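Long-range contacts in leucine aminopeptidase (Legionella pneumophila, PDB 5GNE), which probably acts as a zinc-dependent aminopeptidase of the M28 family, removing residues from the N-terminal end of peptides: residues 95-100 with 369-374; 128-133 with 166-171. One frame throughout, in Å; residues are numbered along the deposited sequence. Where two conformers were deposited one is given.

Contact 1. Residues 95-100 with 369-374; sequences PINHEA and IVELGL
Glu371 reaches from the last turn of one helix to the start of another and takes two successive backbone N-H groups with its carboxylate, a compact example of an acidic side chain organising a loop. Its CG lies anti to the carbonyl carbon (chi1 -61°), and the bend at chi2 swings the carboxylate across to the chain of 95-100. There the two oxygens divide the work. Asn97 N donates to OE1 of Glu371 at 3.0 Å in a nearly straight bond, approaching from above the carboxylate plane, 37° out of it. His98 N donates to OE2 of Glu371, also at 3.0 Å but more bent, and there OE2 offers its syn lone pair, the one on the side of OE1. Two donors from consecutive residues, one above the plane and one at the syn position, limit rotation of the carboxylate and fix the backbone just where His98 takes the N-cap position of helix 99-106. OE2 is bonded to Tyr301 OH as well, so three hydrogen-bonding partners surround the carboxylate and would be expected to stabilise its negative charge.

Carbon contacts surround this polar centre. Ile96 runs at about a right angle to the Glu371 side chain and lays its methyl CG2 3.6 Å from Glu371 OE2. Farther along the segment the CB of His98 points toward the helix and makes an apolar contact, 3.7 Å from Val370 CG1. The imidazole plane is turned about 32° from the carboxylate.

Around this joint, helix 288-302 supplies Phe293 against Glu371 and both Glu296 and Tyr301 against Ile96, while Val102 of helix 99-106 touches Val370 and Glu371. Ile369 packs on Ile230 and Phe232 of strand 230-235, linking the end of helix 355-373 to the central mixed sheet.

Contact 2. Residues 128-133 with 166-171; sequences SAKSRT and NKFIQP
The phenyl ring of Phe168 meets Lys130 at its edge: Lys130 CG lies in the ring plane, 3.9 Å from Phe168 CE1, so the aliphatic part of the lysine runs past the rim instead of over a face. Ala129 CB approaches the same ring obliquely, 3.7 Å from Phe168 CD1. With its CG anti to the carbonyl carbon (chi1 -67°), Phe168 sets the ring beside Ala129 and Lys130, the two central residues of the turn.

The other flat group, the amide of Gln170, is carried on an extended chain alongside Ala129, with OE1 of Gln170 3.4 Å from Ala129 CB. Its polar ends are satisfied beyond this pairing: NE2 bonds Gly134 O and OE1 accepts from Ala237 N, which fixes the rotation of the buried amide. Between the backbones, Gln170 N donates to Ala129 O at 3.2 Å. Ile169 brings its CD1 to the side of Lys130 O, a tight 3.1 Å.

Residues 128-131 form a type I beta turn with an ST turn inside it: Ser128 OG accepts from Lys130 N and is also bonded to Asp196. Ser131 OG, bonded to Asn126 too, caps Gly134 N at the start of helix 132-151. The turn thus docks that helix on strand 170-177 in the second shell of the dinuclear zinc centre: Ala129 and Gln170 bind no metal, but their side chains lie about 7 Å from those of the zinc ligands Glu239 and His191, respectively.

Overall arrangement
Both contacts join the start of a helix to another element of the chain, but on opposite sides of its centre: their own centres are 38 Å apart and their nearest atoms about 20 Å. Along the sequence, contact 2 falls wholly between the two segments of contact 1. The mixed eight-stranded sheet relates them. Strand 170-177, whose beginning lies in contact 2, is the antiparallel neighbour of strand 230-235, against which the C-terminal helix 355-373 of contact 1 packs. Contact 2 is near the zinc ligands, whereas contact 1 lies away from the annotated sites and ties the end of the last helix, 355-373, to the loop that leads into helix 99-106.

Contact 1. Residues 95-100 with 369-374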
loop_
_atom_site.group_PDB
_atom_site.type_symbol
_atom_site.label_atom_id
_atom_site.label_comp_id
_atom_site.label_asym_id
_atom_site.label_seq_id
_atom_site.Cartn_x
_atom_site.Cartn_y
_atom_site.Cartn_z
ATOM N N PRO A 95 8.348 22.037 -4.831
ATOM C CA PRO A 95 8.526 22.616 -6.162
ATOM C C PRO A 95 7.914 21.734 -7.234
ATOM O O PRO A 95 7.938 20.510 -7.059
ATOM C CB PRO A 95 10.045 22.660 -6.345
ATOM C CG PRO A 95 10.620 22.462 -5.005
ATOM C CD PRO A 95 9.626 21.727 -4.177
ATOM N N ILE A 96 7.299 22.336 -8.251
ATOM C CA ILE A 96 6.907 21.633 -9.477
ATOM C C ILE A 96 7.519 22.336 -10.730
ATOM O O ILE A 96 6.997 23.335 -11.197
ATOM C CB ILE A 96 5.383 21.555 -9.566
ATOM C CG1 ILE A 96 4.838 20.762 -8.376
ATOM C CG2 ILE A 96 4.955 20.868 -10.831
ATOM C CD1 ILE A 96 3.321 20.721 -8.310
ATOM N N ASN A 97 8.628 21.828 -11.258
ATOM C CA ASN A 97 9.473 22.618 -12.168
ATOM C C ASN A 97 10.129 21.814 -13.302
ATOM O O ASN A 97 11.150 22.217 -13.874
ATOM C CB ASN A 97 10.534 23.326 -11.309
ATOM C CG ASN A 97 11.219 22.372 -10.361
ATOM O OD1 ASN A 97 10.902 21.170 -10.319
ATOM N ND2 ASN A 97 12.090 22.904 -9.534
ATOM N N HIS A 98 9.565 20.644 -13.532
ATOM C CA HIS A 98 10.069 19.600 -14.402
ATOM C C HIS A 98 9.083 19.154 -15.475
ATOM O O HIS A 98 9.021 17.955 -15.815
ATOM C CB HIS A 98 10.453 18.491 -13.410
ATOM C CG HIS A 98 11.616 18.880 -12.563
ATOM N ND1 HIS A 98 12.421 17.977 -11.928
ATOM C CD2 HIS A 98 12.347 20.025 -12.603
ATOM C CE1 HIS A 98 13.431 18.599 -11.365
ATOM N NE2 HIS A 98 13.457 19.836 -11.846
ATOM N N GLU A 99 8.383 20.103 -16.089
ATOM C CA GLU A 99 7.292 19.776 -16.999
ATOM C C GLU A 99 7.764 18.961 -18.205
ATOM O O GLU A 99 7.092 18.012 -18.619
ATOM C CB GLU A 99 6.581 21.046 -17.490
ATOM C CG GLU A 99 5.585 20.755 -18.633
ATOM C CD GLU A 99 4.564 21.869 -18.880
ATOM O OE1 GLU A 99 4.372 22.739 -17.994
ATOM O OE2 GLU A 99 3.899 21.816 -19.940
ATOM N N ALA A 100 8.928 19.292 -18.761
ATOM C CA ALA A 100 9.401 18.558 -19.939
ATOM C C ALA A 100 9.622 17.104 -19.597
ATOM O O ALA A 100 9.198 16.217 -20.340
ATOM C CB ALA A 100 10.654 19.162 -20.470
ATOM N N ILE A 369 7.169 10.902 -8.904
ATOM C CA ILE A 369 8.550 10.460 -8.979
ATOM C C ILE A 369 9.475 11.510 -9.613
ATOM O O ILE A 369 10.581 11.732 -9.143
ATOM C CB ILE A 369 8.656 9.151 -9.754
ATOM C CG1 ILE A 369 8.113 7.991 -8.922
ATOM C CG2 ILE A 369 10.091 8.836 -10.090
ATOM C CD1 ILE A 369 8.128 6.710 -9.689
ATOM N N VAL A 370 9.029 12.185 -10.664
ATOM C CA VAL A 370 9.904 13.161 -11.316
ATOM C C VAL A 370 10.081 14.395 -10.442
ATOM O O VAL A 370 11.202 14.860 -10.218
ATOM C CB VAL A 370 9.371 13.588 -12.708
ATOM C CG1 VAL A 370 10.141 14.784 -13.240
ATOM C CG2 VAL A 370 9.476 12.434 -13.685
ATOM N N GLU A 371 8.989 14.968 -9.966
ATOM C CA GLU A 371 9.137 16.225 -9.265
ATOM C C GLU A 371 9.826 16.070 -7.900
ATOM O O GLU A 371 10.536 16.984 -7.462
ATOM C CB GLU A 371 7.800 16.927 -9.147
ATOM C CG GLU A 371 7.210 17.236 -10.528
ATOM C CD GLU A 371 7.920 18.375 -11.246
ATOM O OE1 GLU A 371 8.892 18.922 -10.699
ATOM O OE2 GLU A 371 7.497 18.755 -12.356
ATOM N N LEU A 372 9.650 14.926 -7.243
ATOM C CA LEU A 372 10.446 14.645 -6.044
ATOM C C LEU A 372 11.857 14.137 -6.404
ATOM O O LEU A 372 12.849 14.502 -5.756
ATOM C CB LEU A 372 9.727 13.633 -5.162
ATOM C CG LEU A 372 8.509 14.151 -4.394
ATOM C CD1 LEU A 372 7.832 13.031 -3.653
ATOM C CD2 LEU A 372 8.966 15.189 -3.399
ATOM N N GLY A 373 11.932 13.295 -7.438
ATOM C CA GLY A 373 13.157 12.627 -7.851
ATOM C C GLY A 373 14.245 13.556 -8.361
ATOM O O GLY A 373 15.430 13.251 -8.274
ATOM N N LEU A 374 13.826 14.694 -8.901
ATOM C CA LEU A 374 14.745 15.708 -9.378
ATOM C C LEU A 374 14.590 17.089 -8.647
ATOM O O LEU A 374 15.213 18.072 -9.028
ATOM C CB LEU A 374 14.506 15.876 -10.882
ATOM C CG LEU A 374 14.361 14.736 -11.880
ATOM C CD1 LEU A 374 13.873 15.265 -13.234
ATOM C CD2 LEU A 374 15.726 14.077 -12.060
#

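Contact 2. Residues 128-133 with 166-171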
loop_
_atom_site.group_PDB
_atom_site.type_symbol
_atom_site.label_atom_id
_atom_site.label_comp_id
_atom_site.label_asym_id
_atom_site.label_seq_id
_atom_site.Cartn_x
_atom_site.Cartn_y
_atom_site.Cartn_z
ATOM N N SER A 128 -3.675 -15.009 -1.512
ATOM C CA SER A 128 -3.710 -14.981 -0.049
ATOM C C SER A 128 -2.340 -15.156 0.606
ATOM O O SER A 128 -1.512 -15.909 0.118
ATOM C CB SER A 128 -4.656 -16.063 0.457
ATOM O OG SER A 128 -4.345 -16.424 1.787
ATOM N N ALA A 129 -2.116 -14.489 1.734
ATOM C CA ALA A 129 -0.833 -14.592 2.417
ATOM C C ALA A 129 -0.555 -15.993 2.958
ATOM O O ALA A 129 0.584 -16.304 3.306
ATOM C CB ALA A 129 -0.744 -13.558 3.554
ATOM N N LYS A 130 -1.589 -16.823 3.045
ATOM C CA LYS A 130 -1.427 -18.203 3.488
ATOM C C LYS A 130 -1.241 -19.193 2.340
ATOM O O LYS A 130 -0.788 -20.314 2.571
ATOM C CB LYS A 130 -2.633 -18.679 4.310
ATOM C CG LYS A 130 -2.909 -17.945 5.592
ATOM C CD LYS A 130 -4.162 -18.507 6.269
ATOM C CE LYS A 130 -3.935 -18.708 7.773
ATOM N NZ LYS A 130 -4.973 -19.568 8.422
ATOM N N SER A 131 -1.598 -18.812 1.113
ATOM C CA SER A 131 -1.670 -19.816 0.048
ATOM C C SER A 131 -0.415 -19.831 -0.820
ATOM O O SER A 131 0.402 -18.912 -0.793
ATOM C CB SER A 131 -2.911 -19.608 -0.836
ATOM O OG SER A 131 -2.768 -18.501 -1.712
ATOM N N ARG A 132 -0.267 -20.916 -1.565
ATOM C CA ARG A 132 0.834 -21.099 -2.493
ATOM C C ARG A 132 0.753 -20.056 -3.612
ATOM O O ARG A 132 1.768 -19.466 -3.996
ATOM C CB ARG A 132 0.831 -22.535 -3.029
ATOM C CG ARG A 132 2.095 -22.945 -3.776
ATOM C CD ARG A 132 3.341 -22.558 -2.947
ATOM N NE ARG A 132 4.630 -22.828 -3.604
ATOM C CZ ARG A 132 5.041 -22.324 -4.768
ATOM N NH1 ARG A 132 4.247 -21.553 -5.473
ATOM N NH2 ARG A 132 6.243 -22.625 -5.251
ATOM N N THR A 133 -0.441 -19.844 -4.157
ATOM C CA THR A 133 -0.598 -18.825 -5.186
ATOM C C THR A 133 -0.203 -17.459 -4.664
ATOM O O THR A 133 0.452 -16.699 -5.367
ATOM C CB THR A 133 -2.033 -18.759 -5.722
ATOM O OG1 THR A 133 -2.960 -18.826 -4.629
ATOM C CG2 THR A 133 -2.295 -19.913 -6.666
ATOM N N ASN A 166 6.852 -14.902 11.146
ATOM C CA ASN A 166 6.729 -16.353 11.054
ATOM C C ASN A 166 5.271 -16.729 10.924
ATOM O O ASN A 166 4.909 -17.890 11.036
ATOM C CB ASN A 166 7.358 -17.047 12.271
ATOM C CG ASN A 166 8.866 -17.232 12.132
ATOM O OD1 ASN A 166 9.380 -17.488 11.041
ATOM N ND2 ASN A 166 9.577 -17.115 13.246
ATOM N N LYS A 167 4.438 -15.735 10.654
ATOM C CA LYS A 167 3.005 -15.973 10.623
ATOM C C LYS A 167 2.468 -16.284 9.246
ATOM O O LYS A 167 1.450 -16.957 9.132
ATOM C CB LYS A 167 2.266 -14.764 11.210
ATOM C CG LYS A 167 2.973 -14.186 12.422
ATOM C CD LYS A 167 2.224 -13.021 13.030
ATOM C CE LYS A 167 1.525 -13.427 14.329
ATOM N NZ LYS A 167 0.759 -12.300 14.980
ATOM N N PHE A 168 3.119 -15.767 8.207
ATOM C CA PHE A 168 2.605 -15.916 6.838
ATOM C C PHE A 168 3.677 -16.261 5.813
ATOM O O PHE A 168 4.693 -15.579 5.714
ATOM C CB PHE A 168 1.871 -14.639 6.432
ATOM C CG PHE A 168 0.606 -14.392 7.210
ATOM C CD1 PHE A 168 -0.545 -15.125 6.944
ATOM C CD2 PHE A 168 0.581 -13.483 8.254
ATOM C CE1 PHE A 168 -1.725 -14.903 7.672
ATOM C CE2 PHE A 168 -0.588 -13.263 8.989
ATOM C CZ PHE A 168 -1.739 -13.970 8.700
ATOM N N ILE A 169 3.438 -17.311 5.032
ATOM C CA ILE A 169 4.427 -17.760 4.053
ATOM C C ILE A 169 4.663 -16.756 2.920
ATOM O O ILE A 169 5.700 -16.778 2.270
ATOM C CB ILE A 169 4.045 -19.140 3.452
ATOM C CG1 ILE A 169 2.618 -19.139 2.909
ATOM C CG2 ILE A 169 4.198 -20.241 4.481
ATOM C CD1 ILE A 169 2.285 -20.379 2.091
ATOM N N GLN A 170 3.709 -15.877 2.671
ATOM C CA GLN A 170 3.880 -14.883 1.617
ATOM C C GLN A 170 4.794 -13.744 2.081
ATOM O O GLN A 170 4.506 -13.070 3.062
ATOM C CB GLN A 170 2.513 -14.341 1.191
ATOM C CG GLN A 170 2.554 -13.249 0.148
ATOM C CD GLN A 170 1.203 -12.596 -0.020
ATOM O OE1 GLN A 170 0.694 -11.964 0.897
ATOM N NE2 GLN A 170 0.613 -12.752 -1.182
ATOM N N PRO A 171 5.903 -13.512 1.366
ATOM C CA PRO A 171 6.802 -12.428 1.766
ATOM C C PRO A 171 6.442 -11.127 1.068
ATOM O O PRO A 171 5.750 -11.152 0.037
ATOM C CB PRO A 171 8.162 -12.913 1.273
ATOM C CG PRO A 171 7.822 -13.631 0.041
ATOM C CD PRO A 171 6.458 -14.274 0.239
#